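Local coordinates for BH2621 protein (Bacillus halodurans, PDB 2QML) that is of unknown function but probably transfers acyl groups to amines as a GNAT-family N-acyltransferase, perhaps in siderophore biosynthesis, at residues E86-K91 and V144-R149; A96-F101 and E170-I175; I108-G113 and P125-I130. All blocks are in the same frame, centred on the assembly; numbering follows the deposited sequence.

Contact 1 (E86-K91 and V144-R149); sequences ESYWVK and VAEPDR
E146 OE1 receives a hydrogen bond of 2.7 Å from water 1 and is also bonded to a bound glycerol, and the same water accepts a bond of 2.6 Å from Y88 OH, joining the two residues. The water lies at the edge of the Y88 ring and in its plane, where the hydroxyl can reach it. A tyrosine suits this place because its ring is long enough to carry a hydroxyl across to the water: although its CB does not start toward V144-R149, the flat ring, with CG between the backbone N and the carbonyl carbon (chi1 64°), brings Y88 OH within 4.3 Å of E146 CG. H109 stacks on that ring, and the other carboxylate oxygen, E146 OE2, makes a salt bridge to K174.

Beside this polar bridge is a small apolar contact. V90 CG2 meets V144 CG2 at 3.7 Å, the two side chains crossing at about a right angle. The V144 methyl that makes this touch is the one set between the backbone N and the carbonyl carbon. Short branched valines fill the seam, with Y99 touching both. Strands 80-89 and 142-145 flank strand 106-112, so these residues meet across it, around the end of 142-145, probably at the margin of the cleft that in GNAT folds opens between the parallel strands corresponding to 106-112 and 142-145.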
ATOM      1  N   GLU A  86      -2.178   4.107   0.648  1.00 20.59           N
ATOM      2  CA  GLU A  86      -3.612   4.348   0.628  1.00 19.71           C
ATOM      3  C   GLU A  86      -4.250   2.982   0.919  1.00 21.98           C
ATOM      4  O   GLU A  86      -4.173   2.058   0.154  1.00 21.13           O
ATOM      5  CB  GLU A  86      -4.076   4.949  -0.689  1.00 21.47           C
ATOM      6  CG  GLU A  86      -3.495   6.297  -0.966  1.00 21.68           C
ATOM      7  CD  GLU A  86      -3.829   6.845  -2.350  1.00 22.21           C
ATOM      8  OE1 GLU A  86      -4.458   6.121  -3.170  1.00 25.56           O
ATOM      9  OE2 GLU A  86      -3.444   8.019  -2.620  1.00 23.62           O
ATOM     10  N   SER A  87      -4.899   2.900   2.048  1.00 22.54           N
ATOM     11  CA  SER A  87      -5.690   1.742   2.500  1.00 22.59           C
ATOM     12  C   SER A  87      -7.185   2.039   2.242  1.00 24.18           C
ATOM     13  O   SER A  87      -7.723   3.054   2.699  1.00 23.61           O
ATOM     14  CB  SER A  87      -5.405   1.490   3.965  1.00 24.45           C
ATOM     15  OG  SER A  87      -6.243   0.505   4.476  1.00 22.74           O
ATOM     16  N   TYR A  88      -7.908   1.153   1.539  1.00 22.14           N
ATOM     17  CA  TYR A  88      -9.286   1.449   1.176  1.00 25.69           C
ATOM     18  C   TYR A  88     -10.217   0.243   1.216  1.00 23.64           C
ATOM     19  O   TYR A  88      -9.760  -0.889   1.264  1.00 23.07           O
ATOM     20  CB  TYR A  88      -9.314   2.116  -0.219  1.00 27.40           C
ATOM     21  CG  TYR A  88      -8.806   1.223  -1.350  1.00 22.06           C
ATOM     22  CD1 TYR A  88      -9.684   0.419  -2.038  1.00 22.07           C
ATOM     23  CD2 TYR A  88      -7.457   1.225  -1.747  1.00 23.22           C
ATOM     24  CE1 TYR A  88      -9.229  -0.424  -3.065  1.00 21.75           C
ATOM     25  CE2 TYR A  88      -7.015   0.376  -2.785  1.00 24.70           C
ATOM     26  CZ  TYR A  88      -7.920  -0.406  -3.428  1.00 25.12           C
ATOM     27  OH  TYR A  88      -7.533  -1.255  -4.471  1.00 26.71           O
ATOM     28  N   TRP A  89     -11.523   0.546   1.279  1.00 22.98           N
ATOM     29  CA  TRP A  89     -12.585  -0.436   1.165  1.00 23.33           C
ATOM     30  C   TRP A  89     -12.898  -0.643  -0.297  1.00 22.05           C
ATOM     31  O   TRP A  89     -13.160   0.311  -1.054  1.00 23.92           O
ATOM     32  CB  TRP A  89     -13.862   0.020   1.869  1.00 25.76           C
ATOM     33  CG  TRP A  89     -13.708   0.172   3.355  1.00 26.33           C
ATOM     34  CD1 TRP A  89     -13.641   1.358   4.059  1.00 30.84           C
ATOM     35  CD2 TRP A  89     -13.586  -0.873   4.336  1.00 26.98           C
ATOM     36  NE1 TRP A  89     -13.527   1.106   5.397  1.00 32.73           N
ATOM     37  CE2 TRP A  89     -13.488  -0.250   5.598  1.00 28.04           C
ATOM     38  CE3 TRP A  89     -13.599  -2.271   4.279  1.00 24.23           C
ATOM     39  CZ2 TRP A  89     -13.354  -0.977   6.768  1.00 32.33           C
ATOM     40  CZ3 TRP A  89     -13.484  -2.985   5.438  1.00 27.59           C
ATOM     41  CH2 TRP A  89     -13.376  -2.338   6.679  1.00 27.13           C
ATOM     42  N   VAL A  90     -12.871  -1.908  -0.717  1.00 22.97           N
ATOM     43  CA  VAL A  90     -13.148  -2.231  -2.114  1.00 22.55           C
ATOM     44  C   VAL A  90     -14.539  -1.729  -2.509  1.00 22.94           C
ATOM     45  O   VAL A  90     -14.692  -1.159  -3.601  1.00 23.70           O
ATOM     46  CB  VAL A  90     -13.037  -3.737  -2.401  1.00 23.39           C
ATOM     47  CG1 VAL A  90     -13.674  -4.097  -3.790  1.00 21.65           C
ATOM     48  CG2 VAL A  90     -11.577  -4.189  -2.347  1.00 22.24           C
ATOM     49  N   LYS A  91     -15.541  -1.896  -1.628  1.00 25.81           N
ATOM     50  CA  LYS A  91     -16.923  -1.587  -1.960  1.00 29.57           C
ATOM     51  C   LYS A  91     -17.110  -0.176  -2.503  1.00 26.88           C
ATOM     52  O   LYS A  91     -17.941   0.038  -3.362  1.00 29.32           O
ATOM     53  CB  LYS A  91     -17.828  -1.816  -0.737  1.00 26.27           C
ATOM     54  CG  LYS A  91     -19.338  -1.680  -1.019  1.00 32.98           C
ATOM     55  CD  LYS A  91     -20.118  -1.804   0.298  1.00 38.10           C
ATOM     56  CE  LYS A  91     -21.623  -1.638   0.077  1.00 42.63           C
ATOM     57  NZ  LYS A  91     -22.321  -1.806   1.378  1.00 48.90           N
ATOM     58  N   VAL A 144      -6.951  -6.932  -1.719  1.00 18.80           N
ATOM     59  CA  VAL A 144      -6.616  -6.899  -3.126  1.00 21.48           C
ATOM     60  C   VAL A 144      -5.625  -5.778  -3.433  1.00 21.44           C
ATOM     61  O   VAL A 144      -5.465  -4.790  -2.704  1.00 23.35           O
ATOM     62  CB  VAL A 144      -7.869  -6.760  -4.034  1.00 21.46           C
ATOM     63  CG1 VAL A 144      -8.902  -7.854  -3.722  1.00 23.57           C
ATOM     64  CG2 VAL A 144      -8.468  -5.321  -3.968  1.00 21.13           C
ATOM     65  N   ALA A 145      -4.940  -5.972  -4.544  1.00 20.12           N
ATOM     66  CA  ALA A 145      -3.975  -5.019  -5.097  1.00 19.79           C
ATOM     67  C   ALA A 145      -4.128  -5.108  -6.630  1.00 22.51           C
ATOM     68  O   ALA A 145      -4.528  -6.163  -7.181  1.00 22.37           O
ATOM     69  CB  ALA A 145      -2.602  -5.362  -4.681  1.00 22.63           C
ATOM     70  N   GLU A 146      -3.875  -3.976  -7.297  1.00 21.70           N
ATOM     71  CA  GLU A 146      -3.929  -3.893  -8.764  1.00 23.74           C
ATOM     72  C   GLU A 146      -2.727  -3.114  -9.306  1.00 23.29           C
ATOM     73  O   GLU A 146      -2.922  -2.114  -9.991  1.00 25.68           O
ATOM     74  CB  GLU A 146      -5.305  -3.345  -9.235  1.00 24.09           C
ATOM     75  CG  GLU A 146      -5.927  -2.217  -8.384  1.00 28.93           C
ATOM     76  CD  GLU A 146      -4.954  -1.067  -8.157  1.00 32.64           C
ATOM     77  OE1 GLU A 146      -4.069  -1.257  -7.286  1.00 34.59           O
ATOM     78  OE2 GLU A 146      -5.029   0.005  -8.842  1.00 28.96           O
ATOM     79  N   PRO A 147      -1.499  -3.640  -9.068  1.00 21.20           N
ATOM     80  CA  PRO A 147      -0.323  -3.010  -9.607  1.00 22.49           C
ATOM     81  C   PRO A 147      -0.430  -2.888 -11.134  1.00 21.51           C
ATOM     82  O   PRO A 147      -1.036  -3.773 -11.767  1.00 20.84           O
ATOM     83  CB  PRO A 147       0.799  -4.004  -9.257  1.00 22.19           C
ATOM     84  CG  PRO A 147       0.086  -5.364  -9.036  1.00 19.74           C
ATOM     85  CD  PRO A 147      -1.198  -4.931  -8.391  1.00 21.64           C
ATOM     86  N   ASP A 148       0.134  -1.835 -11.712  1.00 20.39           N
ATOM     87  CA  ASP A 148       0.310  -1.759 -13.139  1.00 21.49           C
ATOM     88  C   ASP A 148       0.904  -3.083 -13.625  1.00 22.75           C
ATOM     89  O   ASP A 148       1.881  -3.591 -13.026  1.00 21.23           O
ATOM     90  CB  ASP A 148       1.219  -0.589 -13.481  1.00 22.14           C
ATOM     91  CG  ASP A 148       1.284  -0.312 -14.943  1.00 23.90           C
ATOM     92  OD1 ASP A 148       1.827  -1.134 -15.724  1.00 26.60           O
ATOM     93  OD2 ASP A 148       0.841   0.760 -15.327  1.00 27.21           O
ATOM     94  N   ARG A 149       0.380  -3.646 -14.718  1.00 20.12           N
ATOM     95  CA  ARG A 149       0.873  -4.950 -15.176  1.00 22.53           C
ATOM     96  C   ARG A 149       2.358  -4.980 -15.551  1.00 21.53           C
ATOM     97  O   ARG A 149       2.996  -6.060 -15.617  1.00 23.65           O
ATOM     98  CB  ARG A 149       0.013  -5.450 -16.337  1.00 21.50           C
ATOM     99  CG  ARG A 149       0.138  -4.632 -17.586  1.00 22.75           C
ATOM    100  CD  ARG A 149      -0.570  -5.340 -18.721  1.00 24.14           C
ATOM    101  NE  ARG A 149      -0.414  -4.577 -19.936  1.00 24.23           N
ATOM    102  CZ  ARG A 149      -0.636  -5.081 -21.158  1.00 23.42           C
ATOM    103  NH1 ARG A 149      -0.993  -6.334 -21.306  1.00 22.83           N
ATOM    104  NH2 ARG A 149      -0.443  -4.335 -22.216  1.00 22.66           N
TER
HETATM  105  O   HOH W   1      -5.030  -1.820  -4.840  1.00 27.33           O

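Contact 2 (A96-F101 and E170-I175); sequences ANYYPF and ELPDKI
Y98 and E170 bring the two backbones to their nearest approach, 8.8 Å between CA atoms, too far for main-chain pairing, so a side chain spans the gap. E170-I175 is the tip of a beta-hairpin joining the antiparallel strands 164-170 and 175-182. P172 and D173 have the torsions of the central residues of a type I turn, where a proline, whose ring fixes phi, fits the first central position well, and L171 N bonds to K174 O at 2.9 Å across its mouth. The facing loop leaves a short 3-10 segment and then bends at P100, the centre of an inverse gamma turn.

Y98 suits the bridging role because it combines an apolar ring with a hydroxyl at its far end. Its CB points toward the hairpin, and CG lies beside the backbone N, opposite the carbonyl carbon (chi1 -66°). The ring comes obliquely against L171, whose CD2 sits 3.5 Å from Y98 CE1, while V169 adds apolar cover. At the ring's edge, Y98 OH donates to E170 O at 2.8 Å, approaching at a C=O...O angle of 129° and standing 38° above the carbonyl plane.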
ATOM      1  N   ALA A  96     -14.065  -2.453  -7.327  1.00 21.01           N
ATOM      2  CA  ALA A  96     -15.277  -3.235  -7.069  1.00 23.84           C
ATOM      3  C   ALA A  96     -15.985  -3.646  -8.364  1.00 22.73           C
ATOM      4  O   ALA A  96     -16.690  -4.616  -8.395  1.00 23.71           O
ATOM      5  CB  ALA A  96     -16.267  -2.468  -6.165  1.00 22.67           C
ATOM      6  N   ASN A  97     -15.854  -2.854  -9.403  1.00 24.00           N
ATOM      7  CA  ASN A  97     -16.478  -3.154 -10.693  1.00 23.78           C
ATOM      8  C   ASN A  97     -15.861  -4.309 -11.470  1.00 23.11           C
ATOM      9  O   ASN A  97     -16.430  -4.744 -12.452  1.00 25.12           O
ATOM     10  CB  ASN A  97     -16.397  -1.920 -11.577  1.00 24.85           C
ATOM     11  CG  ASN A  97     -17.109  -0.744 -10.989  1.00 31.68           C
ATOM     12  OD1 ASN A  97     -18.291  -0.807 -10.705  1.00 36.62           O
ATOM     13  ND2 ASN A  97     -16.379   0.316 -10.741  1.00 36.32           N
ATOM     14  N   TYR A  98     -14.710  -4.801 -11.046  1.00 21.82           N
ATOM     15  CA  TYR A  98     -13.952  -5.786 -11.819  1.00 20.84           C
ATOM     16  C   TYR A  98     -13.959  -7.219 -11.318  1.00 23.19           C
ATOM     17  O   TYR A  98     -13.428  -8.093 -12.000  1.00 24.96           O
ATOM     18  CB  TYR A  98     -12.504  -5.283 -11.919  1.00 21.81           C
ATOM     19  CG  TYR A  98     -12.383  -4.025 -12.729  1.00 21.34           C
ATOM     20  CD1 TYR A  98     -12.632  -2.790 -12.168  1.00 22.76           C
ATOM     21  CD2 TYR A  98     -12.053  -4.065 -14.073  1.00 23.81           C
ATOM     22  CE1 TYR A  98     -12.556  -1.637 -12.902  1.00 26.07           C
ATOM     23  CE2 TYR A  98     -11.960  -2.915 -14.811  1.00 23.77           C
ATOM     24  CZ  TYR A  98     -12.223  -1.705 -14.224  1.00 24.04           C
ATOM     25  OH  TYR A  98     -12.114  -0.548 -14.926  1.00 27.15           O
ATOM     26  N   TYR A  99     -14.518  -7.480 -10.137  1.00 21.32           N
ATOM     27  CA  TYR A  99     -14.559  -8.820  -9.623  1.00 21.29           C
ATOM     28  C   TYR A  99     -15.711  -8.880  -8.586  1.00 22.49           C
ATOM     29  O   TYR A  99     -16.177  -7.841  -8.136  1.00 22.46           O
ATOM     30  CB  TYR A  99     -13.186  -9.228  -9.037  1.00 20.99           C
ATOM     31  CG  TYR A  99     -12.949  -8.739  -7.635  1.00 17.83           C
ATOM     32  CD1 TYR A  99     -12.525  -7.446  -7.397  1.00 20.43           C
ATOM     33  CD2 TYR A  99     -13.105  -9.602  -6.530  1.00 19.17           C
ATOM     34  CE1 TYR A  99     -12.319  -6.990  -6.027  1.00 21.50           C
ATOM     35  CE2 TYR A  99     -12.927  -9.182  -5.240  1.00 22.83           C
ATOM     36  CZ  TYR A  99     -12.531  -7.877  -4.982  1.00 18.57           C
ATOM     37  OH  TYR A  99     -12.326  -7.448  -3.660  1.00 22.30           O
ATOM     38  N   PRO A 100     -16.207 -10.086  -8.249  1.00 24.40           N
ATOM     39  CA  PRO A 100     -17.316 -10.270  -7.289  1.00 25.95           C
ATOM     40  C   PRO A 100     -16.823 -10.120  -5.850  1.00 23.65           C
ATOM     41  O   PRO A 100     -16.652 -11.082  -5.115  1.00 27.65           O
ATOM     42  CB  PRO A 100     -17.820 -11.680  -7.613  1.00 25.16           C
ATOM     43  CG  PRO A 100     -16.652 -12.390  -8.105  1.00 27.44           C
ATOM     44  CD  PRO A 100     -15.790 -11.389  -8.822  1.00 26.07           C
ATOM     45  N   PHE A 101     -16.565  -8.873  -5.490  1.00 23.93           N
ATOM     46  CA  PHE A 101     -16.035  -8.522  -4.180  1.00 22.60           C
ATOM     47  C   PHE A 101     -17.015  -8.889  -3.077  1.00 24.57           C
ATOM     48  O   PHE A 101     -18.231  -8.923  -3.278  1.00 24.89           O
ATOM     49  CB  PHE A 101     -15.743  -7.010  -4.146  1.00 23.08           C
ATOM     50  CG  PHE A 101     -16.983  -6.145  -4.149  1.00 22.78           C
ATOM     51  CD1 PHE A 101     -17.613  -5.787  -5.326  1.00 25.86           C
ATOM     52  CD2 PHE A 101     -17.528  -5.716  -2.956  1.00 26.27           C
ATOM     53  CE1 PHE A 101     -18.760  -4.995  -5.311  1.00 27.50           C
ATOM     54  CE2 PHE A 101     -18.680  -4.945  -2.932  1.00 26.46           C
ATOM     55  CZ  PHE A 101     -19.289  -4.582  -4.107  1.00 27.28           C
ATOM     56  N   GLU A 170      -8.637  -3.461 -16.939  1.00 21.79           N
ATOM     57  CA  GLU A 170      -8.567  -2.271 -17.782  1.00 19.93           C
ATOM     58  C   GLU A 170      -9.137  -1.100 -17.017  1.00 23.38           C
ATOM     59  O   GLU A 170     -10.327  -0.878 -17.045  1.00 23.19           O
ATOM     60  CB  GLU A 170      -9.363  -2.479 -19.069  1.00 24.76           C
ATOM     61  CG  GLU A 170      -8.676  -3.315 -20.047  1.00 29.85           C
ATOM     62  CD  GLU A 170      -8.026  -2.460 -21.116  1.00 37.65           C
ATOM     63  OE1 GLU A 170      -7.454  -1.394 -20.808  1.00 41.83           O
ATOM     64  OE2 GLU A 170      -8.130  -2.838 -22.262  1.00 30.76           O
ATOM     65  N   LEU A 171      -8.290  -0.410 -16.270  1.00 22.53           N
ATOM     66  CA  LEU A 171      -8.682   0.707 -15.428  1.00 21.80           C
ATOM     67  C   LEU A 171      -8.492   1.985 -16.251  1.00 22.14           C
ATOM     68  O   LEU A 171      -7.835   1.971 -17.280  1.00 21.68           O
ATOM     69  CB  LEU A 171      -7.828   0.710 -14.172  1.00 21.63           C
ATOM     70  CG  LEU A 171      -8.091  -0.436 -13.183  1.00 24.43           C
ATOM     71  CD1 LEU A 171      -6.875  -0.584 -12.270  1.00 23.57           C
ATOM     72  CD2 LEU A 171      -9.389  -0.229 -12.424  1.00 26.31           C
ATOM     73  N   PRO A 172      -9.081   3.113 -15.805  1.00 26.16           N
ATOM     74  CA  PRO A 172      -8.911   4.364 -16.570  1.00 26.50           C
ATOM     75  C   PRO A 172      -7.438   4.773 -16.748  1.00 22.48           C
ATOM     76  O   PRO A 172      -7.076   5.241 -17.807  1.00 23.94           O
ATOM     77  CB  PRO A 172      -9.692   5.388 -15.734  1.00 27.72           C
ATOM     78  CG  PRO A 172     -10.651   4.616 -14.944  1.00 30.29           C
ATOM     79  CD  PRO A 172     -10.010   3.276 -14.681  1.00 26.36           C
ATOM     80  N   ASP A 173      -6.606   4.492 -15.751  1.00 25.79           N
ATOM     81  CA  ASP A 173      -5.221   4.925 -15.755  1.00 27.61           C
ATOM     82  C   ASP A 173      -4.147   3.925 -16.106  1.00 29.84           C
ATOM     83  O   ASP A 173      -2.973   4.298 -16.266  1.00 32.54           O
ATOM     84  CB  ASP A 173      -4.872   5.469 -14.350  1.00 29.81           C
ATOM     85  CG  ASP A 173      -5.072   4.436 -13.228  1.00 35.73           C
ATOM     86  OD1 ASP A 173      -6.067   3.662 -13.204  1.00 28.42           O
ATOM     87  OD2 ASP A 173      -4.239   4.446 -12.299  1.00 43.31           O
ATOM     88  N   LYS A 174      -4.530   2.668 -16.248  1.00 26.81           N
ATOM     89  CA  LYS A 174      -3.548   1.642 -16.497  1.00 24.79           C
ATOM     90  C   LYS A 174      -4.228   0.324 -16.811  1.00 21.55           C
ATOM     91  O   LYS A 174      -5.426   0.177 -16.581  1.00 21.29           O
ATOM     92  CB  LYS A 174      -2.697   1.394 -15.233  1.00 24.44           C
ATOM     93  CG  LYS A 174      -3.474   1.017 -14.016  1.00 23.30           C
ATOM     94  CD  LYS A 174      -2.614   0.850 -12.759  1.00 26.06           C
ATOM     95  CE  LYS A 174      -3.439   0.786 -11.516  1.00 26.38           C
ATOM     96  NZ  LYS A 174      -2.685   0.660 -10.242  1.00 24.33           N
ATOM     97  N   ILE A 175      -3.440  -0.623 -17.271  1.00 21.64           N
ATOM     98  CA  ILE A 175      -3.870  -2.001 -17.251  1.00 23.03           C
ATOM     99  C   ILE A 175      -3.192  -2.570 -15.988  1.00 21.01           C
ATOM    100  O   ILE A 175      -1.988  -2.696 -15.927  1.00 21.66           O
ATOM    101  CB  ILE A 175      -3.543  -2.823 -18.488  1.00 22.05           C
ATOM    102  CG1 ILE A 175      -4.159  -2.198 -19.749  1.00 23.42           C
ATOM    103  CG2 ILE A 175      -4.064  -4.281 -18.301  1.00 21.21           C
ATOM    104  CD1 ILE A 175      -3.819  -2.922 -21.038  1.00 22.59           C
TER

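Contact 3 (I108-G113 and P125-I130); sequences IHLLIG and PLLLAI
L110 and L127 form the tighter half of this strand-on-helix contact, with L110 CD2 3.8 Å from L127 CD1. Their side chains cross at about a right angle, one methyl of each leucine making the touch. In L127, CG stands opposite the backbone N (chi1 179°), which swings its end toward the strand although its CB does not point there; L110 starts directly toward the helix. The second pair, I108 and I130, meets end on: I108 CD1 and I130 CD1 are 4.1 Å apart, each ethyl branch reaching out from its own backbone. I130 is fully extended (chi2 172°), so the terminal methyl is carried well clear of the helix. Leucine is long enough to bridge a gap in which the CA atoms of L110 and L127 remain 8.6 Å apart, and the beta-branched I108 suits a strand. The pairs follow the repeats of both elements: alternate residues on the strand, and residues three apart on the helix, running the opposite way.

Toward I112 the packing becomes looser. L126 points at the strand, but its side chain stops 4.9 Å short of the nearest atom there; L126 packs instead on M82 and F24, and I112 on L118. L110 and I112 are both partly exposed, whereas I108 and the two helix partners are buried. The backbone N of L110 bonds to a bound glycerol, as does ND1 of H109, which may mark a pocket alongside this strand. Helix 123-135 thus lies on the sheet as the connection of a beta-alpha-beta unit, strand 106-112, helix, strand 142-145, the core element that in GNAT enzymes carries the acyl-CoA cleft.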
ATOM      1  N   ILE A 108      -5.072  -1.987  -1.226  1.00 22.83           N
ATOM      2  CA  ILE A 108      -3.888  -1.250  -0.850  1.00 22.95           C
ATOM      3  C   ILE A 108      -3.176  -0.647  -2.049  1.00 22.53           C
ATOM      4  O   ILE A 108      -3.067  -1.285  -3.124  1.00 21.66           O
ATOM      5  CB  ILE A 108      -2.910  -2.125  -0.030  1.00 21.04           C
ATOM      6  CG1 ILE A 108      -1.816  -1.243   0.645  1.00 20.88           C
ATOM      7  CG2 ILE A 108      -2.353  -3.326  -0.855  1.00 24.30           C
ATOM      8  CD1 ILE A 108      -2.365  -0.289   1.744  1.00 27.00           C
ATOM      9  N   HIS A 109      -2.807   0.617  -1.913  1.00 21.57           N
ATOM     10  CA  HIS A 109      -1.924   1.287  -2.853  1.00 23.69           C
ATOM     11  C   HIS A 109      -0.685   1.685  -2.059  1.00 23.22           C
ATOM     12  O   HIS A 109      -0.804   2.018  -0.867  1.00 22.66           O
ATOM     13  CB  HIS A 109      -2.506   2.523  -3.504  1.00 21.63           C
ATOM     14  CG  HIS A 109      -3.784   2.298  -4.248  1.00 22.99           C
ATOM     15  ND1 HIS A 109      -3.838   1.536  -5.407  1.00 28.17           N
ATOM     16  CD2 HIS A 109      -4.992   2.867  -4.112  1.00 23.67           C
ATOM     17  CE1 HIS A 109      -5.071   1.587  -5.890  1.00 26.57           C
ATOM     18  NE2 HIS A 109      -5.806   2.325  -5.086  1.00 23.64           N
ATOM     19  N   LEU A 110       0.491   1.674  -2.681  1.00 21.25           N
ATOM     20  CA  LEU A 110       1.725   2.020  -1.961  1.00 20.47           C
ATOM     21  C   LEU A 110       2.832   2.512  -2.856  1.00 20.30           C
ATOM     22  O   LEU A 110       2.819   2.294  -4.069  1.00 21.28           O
ATOM     23  CB  LEU A 110       2.225   0.780  -1.198  1.00 21.67           C
ATOM     24  CG  LEU A 110       2.719  -0.435  -2.003  1.00 24.12           C
ATOM     25  CD1 LEU A 110       4.240  -0.303  -2.337  1.00 27.80           C
ATOM     26  CD2 LEU A 110       2.472  -1.788  -1.351  1.00 27.96           C
ATOM     27  N   LEU A 111       3.789   3.204  -2.251  1.00 21.43           N
ATOM     28  CA  LEU A 111       5.021   3.630  -2.903  1.00 21.92           C
ATOM     29  C   LEU A 111       6.088   3.863  -1.846  1.00 21.91           C
ATOM     30  O   LEU A 111       5.744   4.250  -0.701  1.00 20.47           O
ATOM     31  CB  LEU A 111       4.799   4.906  -3.727  1.00 21.79           C
ATOM     32  CG  LEU A 111       4.522   6.240  -3.023  1.00 21.27           C
ATOM     33  CD1 LEU A 111       5.792   7.031  -2.571  1.00 20.50           C
ATOM     34  CD2 LEU A 111       3.683   7.137  -3.925  1.00 22.84           C
ATOM     35  N   ILE A 112       7.338   3.641  -2.235  1.00 22.20           N
ATOM     36  CA  ILE A 112       8.523   4.049  -1.508  1.00 23.02           C
ATOM     37  C   ILE A 112       8.976   5.322  -2.209  1.00 21.18           C
ATOM     38  O   ILE A 112       9.180   5.347  -3.417  1.00 23.14           O
ATOM     39  CB  ILE A 112       9.615   2.972  -1.421  1.00 24.93           C
ATOM     40  CG1 ILE A 112       9.174   1.848  -0.464  1.00 27.78           C
ATOM     41  CG2 ILE A 112      10.904   3.577  -0.908  1.00 22.71           C
ATOM     42  CD1 ILE A 112      10.190   0.661  -0.321  1.00 29.13           C
ATOM     43  N   GLY A 113       9.119   6.400  -1.448  1.00 20.21           N
ATOM     44  CA  GLY A 113       9.471   7.724  -1.990  1.00 21.01           C
ATOM     45  C   GLY A 113      10.958   7.952  -2.222  1.00 21.84           C
ATOM     46  O   GLY A 113      11.414   7.972  -3.359  1.00 23.00           O
ATOM     47  N   PRO A 125       9.005  -6.018   5.017  1.00 22.88           N
ATOM     48  CA  PRO A 125       8.512  -5.825   6.399  1.00 23.76           C
ATOM     49  C   PRO A 125       7.415  -4.750   6.515  1.00 22.16           C
ATOM     50  O   PRO A 125       6.498  -4.868   7.343  1.00 19.38           O
ATOM     51  CB  PRO A 125       9.790  -5.439   7.180  1.00 24.20           C
ATOM     52  CG  PRO A 125      10.756  -4.942   6.152  1.00 25.42           C
ATOM     53  CD  PRO A 125      10.462  -5.803   4.940  1.00 23.69           C
ATOM     54  N   LEU A 126       7.507  -3.703   5.704  1.00 21.08           N
ATOM     55  CA  LEU A 126       6.503  -2.641   5.727  1.00 21.07           C
ATOM     56  C   LEU A 126       5.149  -3.133   5.239  1.00 21.25           C
ATOM     57  O   LEU A 126       4.128  -2.926   5.897  1.00 19.96           O
ATOM     58  CB  LEU A 126       6.937  -1.475   4.882  1.00 22.69           C
ATOM     59  CG  LEU A 126       8.052  -0.609   5.444  1.00 21.90           C
ATOM     60  CD1 LEU A 126       8.697   0.248   4.320  1.00 26.16           C
ATOM     61  CD2 LEU A 126       7.547   0.239   6.644  1.00 22.98           C
ATOM     62  N   LEU A 127       5.134  -3.765   4.072  1.00 23.26           N
ATOM     63  CA  LEU A 127       3.900  -4.292   3.528  1.00 21.29           C
ATOM     64  C   LEU A 127       3.292  -5.361   4.445  1.00 20.66           C
ATOM     65  O   LEU A 127       2.071  -5.336   4.665  1.00 21.99           O
ATOM     66  CB  LEU A 127       4.139  -4.825   2.112  1.00 19.53           C
ATOM     67  CG  LEU A 127       2.911  -5.433   1.463  1.00 22.38           C
ATOM     68  CD1 LEU A 127       1.752  -4.441   1.233  1.00 20.52           C
ATOM     69  CD2 LEU A 127       3.332  -6.165   0.087  1.00 24.04           C
ATOM     70  N   LEU A 128       4.101  -6.264   4.984  1.00 21.01           N
ATOM     71  CA  LEU A 128       3.590  -7.294   5.871  1.00 22.95           C
ATOM     72  C   LEU A 128       2.968  -6.657   7.092  1.00 22.66           C
ATOM     73  O   LEU A 128       1.906  -7.097   7.534  1.00 21.41           O
ATOM     74  CB  LEU A 128       4.702  -8.260   6.238  1.00 22.55           C
ATOM     75  CG  LEU A 128       5.201  -9.181   5.122  1.00 24.50           C
ATOM     76  CD1 LEU A 128       6.419  -9.915   5.612  1.00 25.57           C
ATOM     77  CD2 LEU A 128       4.186 -10.163   4.662  1.00 24.60           C
ATOM     78  N   ALA A 129       3.594  -5.605   7.631  1.00 21.23           N
ATOM     79  CA  ALA A 129       3.040  -4.928   8.824  1.00 22.08           C
ATOM     80  C   ALA A 129       1.667  -4.283   8.588  1.00 21.51           C
ATOM     81  O   ALA A 129       0.713  -4.469   9.371  1.00 20.85           O
ATOM     82  CB  ALA A 129       4.054  -3.876   9.393  1.00 22.20           C
ATOM     83  N   ILE A 130       1.549  -3.508   7.525  1.00 21.56           N
ATOM     84  CA  ILE A 130       0.289  -2.831   7.236  1.00 20.93           C
ATOM     85  C   ILE A 130      -0.783  -3.847   6.846  1.00 22.01           C
ATOM     86  O   ILE A 130      -1.943  -3.655   7.226  1.00 20.41           O
ATOM     87  CB  ILE A 130       0.473  -1.701   6.224  1.00 20.25           C
ATOM     88  CG1 ILE A 130      -0.773  -0.794   6.232  1.00 21.79           C
ATOM     89  CG2 ILE A 130       0.827  -2.242   4.804  1.00 21.98           C
ATOM     90  CD1 ILE A 130      -0.695   0.510   5.417  1.00 24.59           C
TER

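In the fold
Contacts 1 and 3 belong to one mixed sheet, in which strand 106-112 lies between 80-89 and 142-145; their centres are about 12 Å apart, and backbone bonds from I108 to V144 and from H109 to E86 tie them together. Contact 2 lies at the periphery, its centre about 9 Å from that of contact 1 and about 21 Å from that of contact 3. Along the chain the segments of contacts 1 and 2 alternate, while both segments of contact 3 fall between the halves of each. A local beta-alpha-beta crossover therefore links strands 106-112 and 142-145, and contact 2 joins the loop after strand 80-89 to the hairpin between strands 164-170 and 175-182.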